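Local coordinates for protein nucleotidyl transferase (Methanothermobacter thermautotrophicus, PDB 6PLJ) that probably transfers nucleotidyl groups, as MobA-like NTP transferases do, and is thought to act in pseudomurein cell-wall synthesis, at residues Ala27-Ala32 with Lys68-Ala73; Gln133-Pro138 with Leu227-His232; Ala145-Gly150 with Tyr207-Ser212. All blocks are in the same frame, centred on the assembly; numbering follows the deposited sequence.

Contact 1. Residues Ala27-Ala32 with Lys68-Ala73; sequences AVVAAA and KAVLSA. With EDO (1,2-ethanediol), chain F; EDO (1,2-ethanediol), chain C.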
loop_
_atom_site.group_PDB
_atom_site.type_symbol
_atom_site.label_atom_id
_atom_site.label_comp_id
_atom_site.label_asym_id
_atom_site.label_seq_id
_atom_site.Cartn_x
_atom_site.Cartn_y
_atom_site.Cartn_z
ATOM N N ALA A 27 -2.236 -10.115 -2.828
ATOM C CA ALA A 27 -2.035 -8.711 -2.493
ATOM C C ALA A 27 -3.184 -8.222 -1.650
ATOM O O ALA A 27 -4.324 -8.645 -1.822
ATOM C CB ALA A 27 -1.893 -7.863 -3.727
ATOM N N VAL A 28 -2.868 -7.322 -0.733
ATOM C CA VAL A 28 -3.866 -6.613 0.047
ATOM C C VAL A 28 -3.555 -5.136 -0.149
ATOM O O VAL A 28 -2.457 -4.672 0.218
ATOM C CB VAL A 28 -3.813 -7.002 1.530
ATOM C CG1 VAL A 28 -4.697 -6.073 2.362
ATOM C CG2 VAL A 28 -4.233 -8.459 1.704
ATOM N N VAL A 29 -4.493 -4.417 -0.747
ATOM C CA VAL A 29 -4.361 -2.982 -0.958
ATOM C C VAL A 29 -5.233 -2.280 0.068
ATOM O O VAL A 29 -6.457 -2.476 0.105
ATOM C CB VAL A 29 -4.767 -2.581 -2.389
ATOM C CG1 VAL A 29 -4.663 -1.069 -2.579
ATOM C CG2 VAL A 29 -3.903 -3.332 -3.405
ATOM N N ALA A 30 -4.599 -1.475 0.911
ATOM C CA ALA A 30 -5.325 -0.698 1.909
ATOM C C ALA A 30 -5.826 0.581 1.250
ATOM O O ALA A 30 -5.030 1.439 0.880
ATOM C CB ALA A 30 -4.433 -0.392 3.089
ATOM N N ALA A 31 -7.140 0.689 1.100
ATOM C CA ALA A 31 -7.758 1.783 0.360
ATOM C C ALA A 31 -8.926 2.352 1.164
ATOM O O ALA A 31 -9.929 2.770 0.588
ATOM C CB ALA A 31 -8.200 1.298 -1.008
ATOM N N ALA A 32 -8.787 2.343 2.481
ATOM C CA ALA A 32 -9.919 2.595 3.393
ATOM C C ALA A 32 -9.818 3.847 4.240
ATOM O O ALA A 32 -10.779 4.173 4.931
ATOM C CB ALA A 32 -10.118 1.403 4.309
ATOM N N LYS A 68 -3.708 -1.602 -10.514
ATOM C CA LYS A 68 -3.123 -2.077 -11.756
ATOM C C LYS A 68 -1.668 -2.495 -11.568
ATOM O O LYS A 68 -1.246 -3.531 -12.075
ATOM C CB LYS A 68 -3.213 -1.007 -12.837
ATOM C CG LYS A 68 -2.630 -1.399 -14.179
ATOM C CD LYS A 68 -3.330 -2.609 -14.753
ATOM C CE LYS A 68 -2.705 -3.036 -16.061
ATOM N NZ LYS A 68 -3.545 -4.066 -16.699
ATOM N N ALA A 69 -0.896 -1.697 -10.835
ATOM C CA ALA A 69 0.506 -2.048 -10.563
ATOM C C ALA A 69 0.648 -3.356 -9.789
ATOM O O ALA A 69 1.502 -4.192 -10.101
ATOM C CB ALA A 69 1.209 -0.916 -9.853
ATOM N N VAL A 70 -0.210 -3.529 -8.786
ATOM C CA VAL A 70 -0.217 -4.734 -7.967
ATOM C C VAL A 70 -0.567 -5.970 -8.818
ATOM O O VAL A 70 0.108 -7.003 -8.754
ATOM C CB VAL A 70 -1.205 -4.545 -6.800
ATOM C CG1 VAL A 70 -1.507 -5.834 -6.099
ATOM C CG2 VAL A 70 -0.653 -3.503 -5.823
ATOM N N LEU A 71 -1.605 -5.860 -9.629
ATOM C CA LEU A 71 -1.974 -6.977 -10.514
ATOM C C LEU A 71 -0.880 -7.259 -11.522
ATOM O O LEU A 71 -0.552 -8.438 -11.802
ATOM C CB LEU A 71 -3.306 -6.699 -11.193
ATOM C CG LEU A 71 -4.566 -6.758 -10.311
ATOM C CD1 LEU A 71 -5.786 -6.301 -11.084
ATOM C CD2 LEU A 71 -4.795 -8.147 -9.729
ATOM N N SER A 72 -0.250 -6.200 -12.027
ATOM C CA SER A 72 0.852 -6.392 -12.977
ATOM C C SER A 72 2.106 -7.015 -12.356
ATOM O O SER A 72 2.987 -7.460 -13.082
ATOM C CB SER A 72 1.199 -5.069 -13.649
ATOM O OG SER A 72 0.093 -4.611 -14.401
ATOM N N ALA A 73 2.194 -7.061 -11.019
ATOM C CA ALA A 73 3.306 -7.672 -10.333
ATOM C C ALA A 73 3.192 -9.189 -10.249
ATOM O O ALA A 73 4.073 -9.821 -9.677
ATOM C CB ALA A 73 3.454 -7.087 -8.930
HETATM C C1 EDO F . -5.997 2.205 4.500
HETATM O O1 EDO F . -7.072 1.505 4.656
HETATM C C2 EDO F . -5.981 3.007 3.353
HETATM O O2 EDO F . -4.648 3.367 3.213
HETATM C C1 EDO C . 4.765 -12.095 -7.522
HETATM O O1 EDO C . 4.689 -12.396 -8.921
HETATM C C2 EDO C . 6.120 -12.537 -6.978
HETATM O O2 EDO C . 6.419 -13.855 -7.447
#
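V70 of helix 62-72 turns both of its methyl groups to strand 25-31. CG1 faces A27 and CG2 faces V29, so a single branched side chain spans two residues of the strand. V70 CG2 lies 4.1 Å from V29 CG2, an ordinary van der Waals distance, and the two valine side chains lie alongside, pointing past one another. In V29 the methyl that touches is the one beside the backbone N (chi1 178°, with CG1 anti to that N). At A27 the approach is closer than carbons allow, and its exact distance is doubtful, but a bare methyl suits a site so near the helix. L141 of helix 138-147 and C78 of strand 77-82 also pack on V70, extending the apolar packing.

The far side of the helix is looser. K68 runs out into solvent, while its carbonyl is gripped twice: S72 OG binds K68 O at 2.9 Å from above the carbonyl plane, and S72 N makes the helix bond to K68 O at 2.8 Å. Farther along, past the strand, an ethanediol, probably from the crystallisation liquor, accepts from A32 N, its O1 2.9 Å away, on a bent bond of 138°; S113 OG binds it too.

No hydrogen bond joins the two segments. Dispersion and the exclusion of water therefore hold helix to sheet.

Contact 2. Residues Gln133-Pro138 with Leu227-His232; sequences QPAVSP and LRIRDH. With EDO (1,2-ethanediol), chain E.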
loop_
_atom_site.group_PDB
_atom_site.type_symbol
_atom_site.label_atom_id
_atom_site.label_comp_id
_atom_site.label_asym_id
_atom_site.label_seq_id
_atom_site.Cartn_x
_atom_site.Cartn_y
_atom_site.Cartn_z
ATOM N N GLN A 133 -0.351 5.160 -2.809
ATOM C CA GLN A 133 1.041 5.132 -3.228
ATOM C C GLN A 133 1.101 4.533 -4.637
ATOM O O GLN A 133 1.608 3.416 -4.846
ATOM C CB GLN A 133 1.816 4.327 -2.201
ATOM C CG GLN A 133 3.325 4.401 -2.303
ATOM C CD GLN A 133 4.020 3.595 -1.219
ATOM O OE1 GLN A 133 3.386 3.091 -0.298
ATOM N NE2 GLN A 133 5.329 3.471 -1.329
ATOM N N PRO A 134 0.612 5.290 -5.630
ATOM C CA PRO A 134 0.342 4.717 -6.947
ATOM C C PRO A 134 1.525 4.667 -7.905
ATOM O O PRO A 134 1.354 4.163 -9.005
ATOM C CB PRO A 134 -0.721 5.661 -7.511
ATOM C CG PRO A 134 -0.344 6.973 -6.935
ATOM C CD PRO A 134 0.043 6.648 -5.523
ATOM N N ALA A 135 2.685 5.194 -7.521
ATOM C CA ALA A 135 3.836 5.226 -8.420
ATOM C C ALA A 135 4.786 4.059 -8.233
ATOM O O ALA A 135 5.842 4.047 -8.854
ATOM C CB ALA A 135 4.588 6.550 -8.273
ATOM N N VAL A 136 4.421 3.055 -7.432
ATOM C CA VAL A 136 5.292 1.891 -7.299
ATOM C C VAL A 136 5.161 1.070 -8.579
ATOM O O VAL A 136 4.056 0.760 -9.006
ATOM C CB VAL A 136 4.975 0.988 -6.092
ATOM C CG1 VAL A 136 6.128 0.025 -5.887
ATOM C CG2 VAL A 136 4.782 1.777 -4.807
ATOM N N SER A 137 6.282 0.709 -9.188
ATOM C CA SER A 137 6.218 -0.068 -10.420
ATOM C C SER A 137 5.890 -1.526 -10.128
ATOM O O SER A 137 6.224 -2.052 -9.071
ATOM C CB SER A 137 7.533 -0.002 -11.192
ATOM O OG SER A 137 8.571 -0.651 -10.490
ATOM N N PRO A 138 5.260 -2.196 -11.093
ATOM C CA PRO A 138 5.069 -3.645 -10.989
ATOM C C PRO A 138 6.369 -4.402 -10.715
ATOM O O PRO A 138 6.380 -5.328 -9.899
ATOM C CB PRO A 138 4.502 -4.018 -12.358
ATOM C CG PRO A 138 3.820 -2.783 -12.826
ATOM C CD PRO A 138 4.637 -1.639 -12.303
ATOM N N LEU A 227 0.782 15.952 -7.003
ATOM C CA LEU A 227 1.270 16.678 -8.171
ATOM C C LEU A 227 2.619 16.139 -8.613
ATOM O O LEU A 227 2.879 16.032 -9.806
ATOM C CB LEU A 227 1.356 18.173 -7.903
ATOM C CG LEU A 227 0.011 18.849 -7.602
ATOM C CD1 LEU A 227 0.255 20.299 -7.232
ATOM C CD2 LEU A 227 -0.934 18.734 -8.773
ATOM N N ARG A 228 3.452 15.786 -7.644
ATOM C CA ARG A 228 4.750 15.165 -7.919
ATOM C C ARG A 228 4.591 13.835 -8.669
ATOM O O ARG A 228 5.274 13.568 -9.645
ATOM C CB ARG A 228 5.509 14.978 -6.620
ATOM C CG ARG A 228 6.877 14.361 -6.783
ATOM C CD ARG A 228 7.548 14.131 -5.453
ATOM N NE ARG A 228 8.794 13.406 -5.655
ATOM C CZ ARG A 228 9.592 12.963 -4.699
ATOM N NH1 ARG A 228 9.291 13.139 -3.414
ATOM N NH2 ARG A 228 10.707 12.309 -5.033
ATOM N N ILE A 229 3.670 13.000 -8.210
ATOM C CA ILE A 229 3.395 11.741 -8.869
ATOM C C ILE A 229 2.817 11.976 -10.261
ATOM O O ILE A 229 3.226 11.333 -11.221
ATOM C CB ILE A 229 2.443 10.870 -8.023
ATOM C CG1 ILE A 229 3.179 10.384 -6.777
ATOM C CG2 ILE A 229 1.896 9.710 -8.847
ATOM C CD1 ILE A 229 2.270 9.899 -5.668
ATOM N N ARG A 230 1.876 12.897 -10.360
ATOM C CA ARG A 230 1.249 13.184 -11.667
ATOM C C ARG A 230 2.328 13.630 -12.663
ATOM O O ARG A 230 2.279 13.223 -13.771
ATOM C CB ARG A 230 0.133 14.225 -11.513
ATOM C CG ARG A 230 -0.540 14.631 -12.815
ATOM C CD ARG A 230 -1.606 15.707 -12.590
ATOM N NE ARG A 230 -1.013 17.030 -12.571
ATOM C CZ ARG A 230 -1.652 18.162 -12.294
ATOM N NH1 ARG A 230 -0.985 19.302 -12.308
ATOM N NH2 ARG A 230 -2.936 18.157 -11.981
ATOM N N ASP A 231 3.246 14.477 -12.223
ATOM C CA ASP A 231 4.323 14.940 -13.109
ATOM C C ASP A 231 5.185 13.784 -13.614
ATOM O O ASP A 231 5.598 13.768 -14.785
ATOM C CB ASP A 231 5.198 15.986 -12.414
ATOM C CG ASP A 231 4.496 17.331 -12.242
ATOM O OD1 ASP A 231 3.432 17.571 -12.856
ATOM O OD2 ASP A 231 5.021 18.142 -11.461
ATOM N N HIS A 232 5.456 12.820 -12.741
ATOM C CA HIS A 232 6.192 11.615 -13.139
ATOM C C HIS A 232 5.437 10.803 -14.192
ATOM O O HIS A 232 6.029 10.368 -15.181
ATOM C CB HIS A 232 6.463 10.763 -11.905
ATOM C CG HIS A 232 6.846 9.352 -12.195
ATOM N ND1 HIS A 232 8.041 9.009 -12.778
ATOM C CD2 HIS A 232 6.211 8.191 -11.924
ATOM C CE1 HIS A 232 8.121 7.691 -12.870
ATOM N NE2 HIS A 232 7.017 7.172 -12.363
HETATM C C1 EDO E . 3.338 21.113 -9.734
HETATM O O1 EDO E . 3.455 20.244 -10.862
HETATM C C2 EDO E . 4.371 20.705 -8.696
HETATM O O2 EDO E . 4.770 19.349 -8.941
HETATM O O HOH W 1 6.682 4.603 -11.369
#
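I229 turns CG1 anti to its own carbonyl carbon (chi1 -70°) and extends CD1 beyond it (chi2 162°), which presents CD1 to P134 and CG2 to both P134 and A135. I229 CD1 rests 3.9 Å from P134 CD, and I229 CG2 is 4.0 Å from P134 CG; the isoleucine and the proline ring cross at about a right angle. A135 adds its methyl, 4.2 Å from I229 CG2, and also meets the H232 ring, its CB lying 4.3 Å from H232 CD2. Small and rigid residues suit the loop here, because they let the helix come near. A water joins the polar groups: it donates to A135 O at 2.7 Å and bonds H232 NE2 at 2.8 Å.

Turned to another side of helix 223-236, D231 OD2 accepts hydrogen bonds from both hydroxyls of an ethanediol, probably from the crystallisation liquor, whose O1 is 2.7 Å from D231 OD2. An alanine here would be likely to leave both diol hydroxyls without their shared acceptor and the diol itself unanchored.

V62, A65 and T66 of helix 62-72 pack on P134 as well. Q133 to V136 form a type I beta turn, after which S137 stands as the N-cap of helix 138-147. The arrangement is that of a loop at the carboxyl end of strand 125-130 in an alpha/beta NTP-transferase fold, here covered by the C-terminal helix 223-236.

Contact 3. Residues Ala145-Gly150 with Tyr207-Ser212; sequences AEHADG and YGVEAS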
loop_
_atom_site.group_PDB
_atom_site.type_symbol
_atom_site.label_atom_id
_atom_site.label_comp_id
_atom_site.label_asym_id
_atom_site.label_seq_id
_atom_site.Cartn_x
_atom_site.Cartn_y
_atom_site.Cartn_z
ATOM N N ALA A 145 7.748 -8.909 -3.336
ATOM C CA ALA A 145 7.046 -10.166 -3.068
ATOM C C ALA A 145 8.000 -11.357 -3.069
ATOM O O ALA A 145 7.871 -12.267 -2.225
ATOM C CB ALA A 145 5.912 -10.362 -4.069
ATOM N N GLU A 146 8.965 -11.331 -3.986
ATOM C CA GLU A 146 9.928 -12.433 -4.153
ATOM C C GLU A 146 10.868 -12.631 -2.970
ATOM O O GLU A 146 11.352 -13.743 -2.756
ATOM C CB GLU A 146 10.782 -12.207 -5.403
ATOM C CG GLU A 146 10.056 -12.421 -6.722
ATOM C CD GLU A 146 10.856 -11.903 -7.912
ATOM O OE1 GLU A 146 11.853 -11.170 -7.704
ATOM O OE2 GLU A 146 10.491 -12.230 -9.058
ATOM N N HIS A 147 11.145 -11.557 -2.226
ATOM C CA HIS A 147 12.061 -11.593 -1.085
ATOM C C HIS A 147 11.406 -11.954 0.247
ATOM O O HIS A 147 12.101 -12.136 1.249
ATOM C CB HIS A 147 12.790 -10.252 -0.936
ATOM C CG HIS A 147 13.985 -10.112 -1.822
ATOM N ND1 HIS A 147 15.211 -10.660 -1.505
ATOM C CD2 HIS A 147 14.146 -9.484 -3.010
ATOM C CE1 HIS A 147 16.076 -10.373 -2.462
ATOM N NE2 HIS A 147 15.457 -9.662 -3.386
ATOM N N ALA A 148 10.078 -12.037 0.276
ATOM C CA ALA A 148 9.359 -12.401 1.483
ATOM C C ALA A 148 9.363 -13.924 1.603
ATOM O O ALA A 148 9.416 -14.628 0.602
ATOM C CB ALA A 148 7.932 -11.889 1.414
ATOM N N ASP A 149 9.328 -14.408 2.832
ATOM C CA ASP A 149 9.036 -15.822 3.106
ATOM C C ASP A 149 8.375 -15.913 4.473
ATOM O O ASP A 149 8.012 -14.884 5.034
ATOM C CB ASP A 149 10.289 -16.707 2.936
ATOM C CG ASP A 149 11.359 -16.479 3.990
ATOM O OD1 ASP A 149 11.105 -15.917 5.074
ATOM O OD2 ASP A 149 12.498 -16.910 3.728
ATOM N N GLY A 150 8.194 -17.119 5.010
ATOM C CA GLY A 150 7.514 -17.284 6.299
ATOM C C GLY A 150 8.029 -16.404 7.424
ATOM O O GLY A 150 7.238 -15.835 8.180
ATOM N N TYR A 207 14.116 -7.300 5.068
ATOM C CA TYR A 207 14.941 -7.076 3.869
ATOM C C TYR A 207 14.441 -5.882 3.065
ATOM O O TYR A 207 13.305 -5.883 2.577
ATOM C CB TYR A 207 14.999 -8.307 2.969
ATOM C CG TYR A 207 16.004 -8.158 1.855
ATOM C CD1 TYR A 207 17.362 -8.368 2.093
ATOM C CD2 TYR A 207 15.617 -7.757 0.581
ATOM C CE1 TYR A 207 18.293 -8.210 1.086
ATOM C CE2 TYR A 207 16.545 -7.586 -0.431
ATOM C CZ TYR A 207 17.887 -7.823 -0.166
ATOM O OH TYR A 207 18.822 -7.672 -1.157
ATOM N N GLY A 208 15.301 -4.873 2.915
ATOM C CA GLY A 208 14.978 -3.699 2.126
ATOM C C GLY A 208 15.282 -3.886 0.655
ATOM O O GLY A 208 16.372 -4.345 0.280
ATOM N N VAL A 209 14.315 -3.539 -0.186
ATOM C CA VAL A 209 14.442 -3.597 -1.624
ATOM C C VAL A 209 14.516 -2.170 -2.169
ATOM O O VAL A 209 13.593 -1.371 -1.982
ATOM C CB VAL A 209 13.253 -4.359 -2.229
ATOM C CG1 VAL A 209 13.214 -4.188 -3.738
ATOM C CG2 VAL A 209 13.341 -5.828 -1.820
ATOM N N GLU A 210 15.613 -1.845 -2.846
ATOM C CA GLU A 210 15.779 -0.497 -3.376
ATOM C C GLU A 210 14.685 -0.172 -4.398
ATOM O O GLU A 210 14.389 -0.970 -5.275
ATOM C CB GLU A 210 17.164 -0.322 -4.035
ATOM C CG GLU A 210 17.349 1.085 -4.590
ATOM C CD GLU A 210 18.744 1.410 -5.093
ATOM O OE1 GLU A 210 19.639 0.555 -5.015
ATOM O OE2 GLU A 210 18.920 2.536 -5.594
ATOM N N ALA A 211 14.109 1.017 -4.288
ATOM C CA ALA A 211 13.166 1.512 -5.275
ATOM C C ALA A 211 13.815 1.690 -6.639
ATOM O O ALA A 211 14.988 2.056 -6.730
ATOM C CB ALA A 211 12.582 2.844 -4.823
ATOM N N SER A 212 13.049 1.439 -7.689
ATOM C CA SER A 212 13.478 1.769 -9.050
ATOM C C SER A 212 13.733 3.266 -9.192
ATOM O O SER A 212 14.707 3.681 -9.810
ATOM C CB SER A 212 12.433 1.311 -10.071
ATOM O OG SER A 212 12.857 1.567 -11.406
#
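Helix 138-147 is the connecting helix of a beta-alpha-beta crossover between the parallel strands 125-130 and 152-157, and its last turn packs against strand 205-210, the next strand of the sheet. The contact is an offset stack of the H147 and Y207 rings, whose centroids are 4.3 Å apart and whose planes are inclined by only 16°. Y207 CE2 sits over the centre of one imidazole face, 3.4 Å above its plane, with Y207 CD2 beside it. Y207 CG is anti to the backbone N (chi1 -171°), an extended setting that carries the ring out from the strand to the helix end. H147 places CG beside its own backbone N (chi1 -83°) and so brings the imidazole across to meet it.

Flat rings suit this partly exposed place, since stacking buries their carbons. W163 meets Y207 edge-to-face, adding a third ring. Further in, the buried V209 is a compact, beta-branched residue well suited to a strand, and it packs on R143 and I144 of the helix. Its CG2, the methyl beside the backbone N, ends 3.9 Å from H147 CD2.

Overall arrangement
Contact 1 comes first along the chain and closes before the other two begin; contact 3 then falls wholly within the sequence spanned by contact 2. Contacts 1 and 3 reach different strands of the same mixed sheet, their centres about 16 Å apart. Contact 2 lies about 14 Å from contact 1, centre to centre, and touches it where A69 CB meets V136 O at 3.4 Å. Contacts 2 and 3, about 20 Å apart by centres, do not touch, but helix 138-147 joins them. Helices 62-72 and 138-147 pack on the sheet, while helix 223-236 covers the loop after strand 125-130; the carboxyl end of the sheet's parallel strands probably faces the nucleotide site, as in relatives.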